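Uncharacterized protein (PDB 4RXV) is of uncertain function but, through the RavJ peptidase family domain contained in this N-terminal fragment, probably acts as a cysteine-peptidase-like effector of Legionella pneumophila. Local coordinates at residues Gln7-Gln10 against Glu11-Gln15. Residues are numbered along the deposited sequence; the frame is centred on the assembly and turned at random.
Sequences QQIQ and ERLKQ
Four successive i to i+4 backbone hydrogen bonds, from the N atoms of E11, R12, L13 and K14 to the O atoms of Q7, Q8, I9 and Q10, wind residues 7-10 and 11-14 into one alpha-helical run. The shortest, K14 N to Q10 O, measures 2.8 Å. On the inner flank I9 and L13 run alongside one another in the same direction, one turn apart, with I9 CG2 4.1 Å from L13 CD1. I9 places this methyl by setting CG2 anti to its backbone N (CG1 at chi1 -61°), while L13 CG sits 3.4 Å from I9 O. This is the apolar stripe of an amphipathic helix, 6-14, the first helix of this RavJ-peptidase-family fragment; it packs on helix 105-114, I9 against L113 and L13 against S109 and V112. The opposite flank is polar. E11 bends at chi2 (-57°), and its OE2 receives K14 NZ in a 3.0 Å salt bridge on the syn side, 24° out of the carboxylate plane. A water donates to both this OE2 and Q7 O, giving the carbonyl a second donor besides E11 N. K14 runs obliquely across the extended chain of Q10, its CD 4.1 Å from Q10 CG. Farther round, Q8 NE2 donates to Q7 OE1 at 3.0 Å, tying the two exposed amides together, whereas R12 turns its guanidinium to E16.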
ATOM      1  N   GLN A   7      -2.551 -16.679  -1.009  1.00 11.34           N
ATOM      2  CA  GLN A   7      -3.900 -16.466  -1.544  1.00 12.65           C
ATOM      3  C   GLN A   7      -4.814 -15.761  -0.543  1.00 11.36           C
ATOM      4  O   GLN A   7      -5.590 -14.884  -0.927  1.00 11.68           O
ATOM      5  CB  GLN A   7      -4.538 -17.799  -1.961  1.00 16.66           C
ATOM      6  CG  GLN A   7      -5.983 -17.651  -2.445  1.00 21.82           C
ATOM      7  CD  GLN A   7      -6.647 -18.980  -2.719  1.00 30.88           C
ATOM      8  OE1 GLN A   7      -6.950 -19.734  -1.795  1.00 31.85           O
ATOM      9  NE2 GLN A   7      -6.884 -19.272  -3.992  1.00 36.04           N
ATOM     10  N   GLN A   8      -4.772 -16.178   0.727  1.00 10.86           N
ATOM     11  CA  GLN A   8      -5.628 -15.560   1.745  1.00 10.46           C
ATOM     12  C   GLN A   8      -5.181 -14.138   2.071  1.00  9.42           C
ATOM     13  O   GLN A   8      -6.009 -13.305   2.381  1.00  9.68           O
ATOM     14  CB  GLN A   8      -5.708 -16.399   3.024  1.00 13.97           C
ATOM     15  CG  GLN A   8      -6.782 -17.500   2.992  1.00 18.72           C
ATOM     16  CD  GLN A   8      -6.583 -18.470   1.865  1.00 21.00           C
ATOM     17  OE1 GLN A   8      -5.596 -19.215   1.834  1.00 19.80           O
ATOM     18  NE2 GLN A   8      -7.518 -18.480   0.925  1.00 23.95           N
ATOM     19  N   ILE A   9      -3.876 -13.873   2.011  1.00  8.79           N
ATOM     20  CA  ILE A   9      -3.371 -12.518   2.225  1.00  8.56           C
ATOM     21  C   ILE A   9      -3.871 -11.633   1.082  1.00  8.20           C
ATOM     22  O   ILE A   9      -4.378 -10.507   1.297  1.00  7.91           O
ATOM     23  CB  ILE A   9      -1.842 -12.496   2.326  1.00  8.48           C
ATOM     24  CG1 ILE A   9      -1.380 -13.352   3.507  1.00 10.04           C
ATOM     25  CG2 ILE A   9      -1.346 -11.053   2.463  1.00  8.77           C
ATOM     26  CD1 ILE A   9       0.117 -13.499   3.606  1.00 13.62           C
ATOM     27  N   GLN A  10      -3.761 -12.128  -0.143  1.00  8.44           N
ATOM     28  CA  GLN A  10      -4.234 -11.374  -1.291  1.00  8.03           C
ATOM     29  C   GLN A  10      -5.731 -11.114  -1.202  1.00  8.49           C
ATOM     30  O   GLN A  10      -6.200 -10.016  -1.502  1.00  8.79           O
ATOM     31  CB  GLN A  10      -3.880 -12.115  -2.577  1.00  8.79           C
ATOM     32  CG  GLN A  10      -4.288 -11.409  -3.845  1.00  8.69           C
ATOM     33  CD  GLN A  10      -3.792 -12.152  -5.049  1.00  9.65           C
ATOM     34  OE1 GLN A  10      -2.708 -11.884  -5.579  1.00 11.13           O
ATOM     35  NE2 GLN A  10      -4.529 -13.148  -5.437  1.00 10.58           N
ATOM     36  N   GLU A  11      -6.493 -12.113  -0.774  1.00  8.79           N
ATOM     37  CA  GLU A  11      -7.931 -11.934  -0.615  1.00  9.34           C
ATOM     38  C   GLU A  11      -8.242 -10.844   0.407  1.00  9.14           C
ATOM     39  O   GLU A  11      -9.113 -10.017   0.175  1.00  9.23           O
ATOM     40  CB  GLU A  11      -8.606 -13.246  -0.240  1.00 11.47           C
ATOM     41  CG  GLU A  11      -8.720 -14.215  -1.408  1.00 18.60           C
ATOM     42  CD  GLU A  11      -9.478 -13.623  -2.613  1.00 22.82           C
ATOM     43  OE1 GLU A  11     -10.492 -12.904  -2.382  1.00 23.54           O
ATOM     44  OE2 GLU A  11      -9.055 -13.855  -3.790  1.00 22.91           O
ATOM     45  N   ARG A  12      -7.520 -10.824   1.528  1.00  8.42           N
ATOM     46  CA  ARG A  12      -7.714  -9.794   2.541  1.00  8.58           C
ATOM     47  C   ARG A  12      -7.452  -8.399   1.935  1.00  7.79           C
ATOM     48  O   ARG A  12      -8.173  -7.447   2.228  1.00  8.19           O
ATOM     49  CB  ARG A  12      -6.797 -10.026   3.734  1.00  8.89           C
ATOM     50  CG  ARG A  12      -6.793  -8.889   4.751  1.00  8.84           C
ATOM     51  CD  ARG A  12      -8.153  -8.706   5.424  1.00  9.11           C
ATOM     52  NE  ARG A  12      -8.180  -7.583   6.347  1.00  9.17           N
ATOM     53  CZ  ARG A  12      -8.542  -6.358   6.015  1.00  8.96           C
ATOM     54  NH1 ARG A  12      -8.866  -6.057   4.770  1.00  8.76           N
ATOM     55  NH2 ARG A  12      -8.557  -5.426   6.938  1.00  9.55           N
ATOM     56  N   LEU A  13      -6.412  -8.270   1.124  1.00  7.32           N
ATOM     57  CA  LEU A  13      -6.095  -6.988   0.498  1.00  7.29           C
ATOM     58  C   LEU A  13      -7.131  -6.627  -0.570  1.00  7.07           C
ATOM     59  O   LEU A  13      -7.457  -5.442  -0.723  1.00  8.15           O
ATOM     60  CB  LEU A  13      -4.685  -7.065  -0.091  1.00  7.36           C
ATOM     61  CG  LEU A  13      -3.571  -7.179   0.948  1.00  7.80           C
ATOM     62  CD1 LEU A  13      -2.291  -7.701   0.328  1.00  7.95           C
ATOM     63  CD2 LEU A  13      -3.312  -5.825   1.639  1.00  8.19           C
ATOM     64  N   LYS A  14      -7.650  -7.611  -1.296  1.00  7.91           N
ATOM     65  CA  LYS A  14      -8.710  -7.356  -2.266  1.00  8.50           C
ATOM     66  C   LYS A  14      -9.955  -6.749  -1.595  1.00  8.35           C
ATOM     67  O   LYS A  14     -10.662  -5.951  -2.194  1.00  8.64           O
ATOM     68  CB  LYS A  14      -9.046  -8.628  -3.058  1.00  8.63           C
ATOM     69  CG  LYS A  14      -8.015  -8.967  -4.090  1.00  9.97           C
ATOM     70  CD  LYS A  14      -8.170 -10.341  -4.684  1.00 11.76           C
ATOM     71  CE  LYS A  14      -9.490 -10.538  -5.354  1.00 13.44           C
ATOM     72  NZ  LYS A  14      -9.526 -11.856  -6.031  1.00 16.72           N
ATOM     73  N   GLN A  15     -10.226  -7.123  -0.342  1.00  8.29           N
ATOM     74  CA  GLN A  15     -11.370  -6.590   0.374  1.00  8.39           C
ATOM     75  C   GLN A  15     -11.304  -5.078   0.511  1.00  7.62           C
ATOM     76  O   GLN A  15     -12.335  -4.454   0.736  1.00  8.44           O
ATOM     77  CB  GLN A  15     -11.509  -7.235   1.746  1.00  9.52           C
ATOM     78  CG  GLN A  15     -11.892  -8.694   1.687  1.00 10.20           C
ATOM     79  CD  GLN A  15     -11.914  -9.342   3.037  1.00 10.95           C
ATOM     80  OE1 GLN A  15     -10.998 -10.050   3.405  1.00 13.04           O
ATOM     81  NE2 GLN A  15     -12.970  -9.108   3.780  1.00 12.70           N
TER
HETATM   82  O   HOH W   1      -6.559 -14.220  -3.793  1.00 27.69           O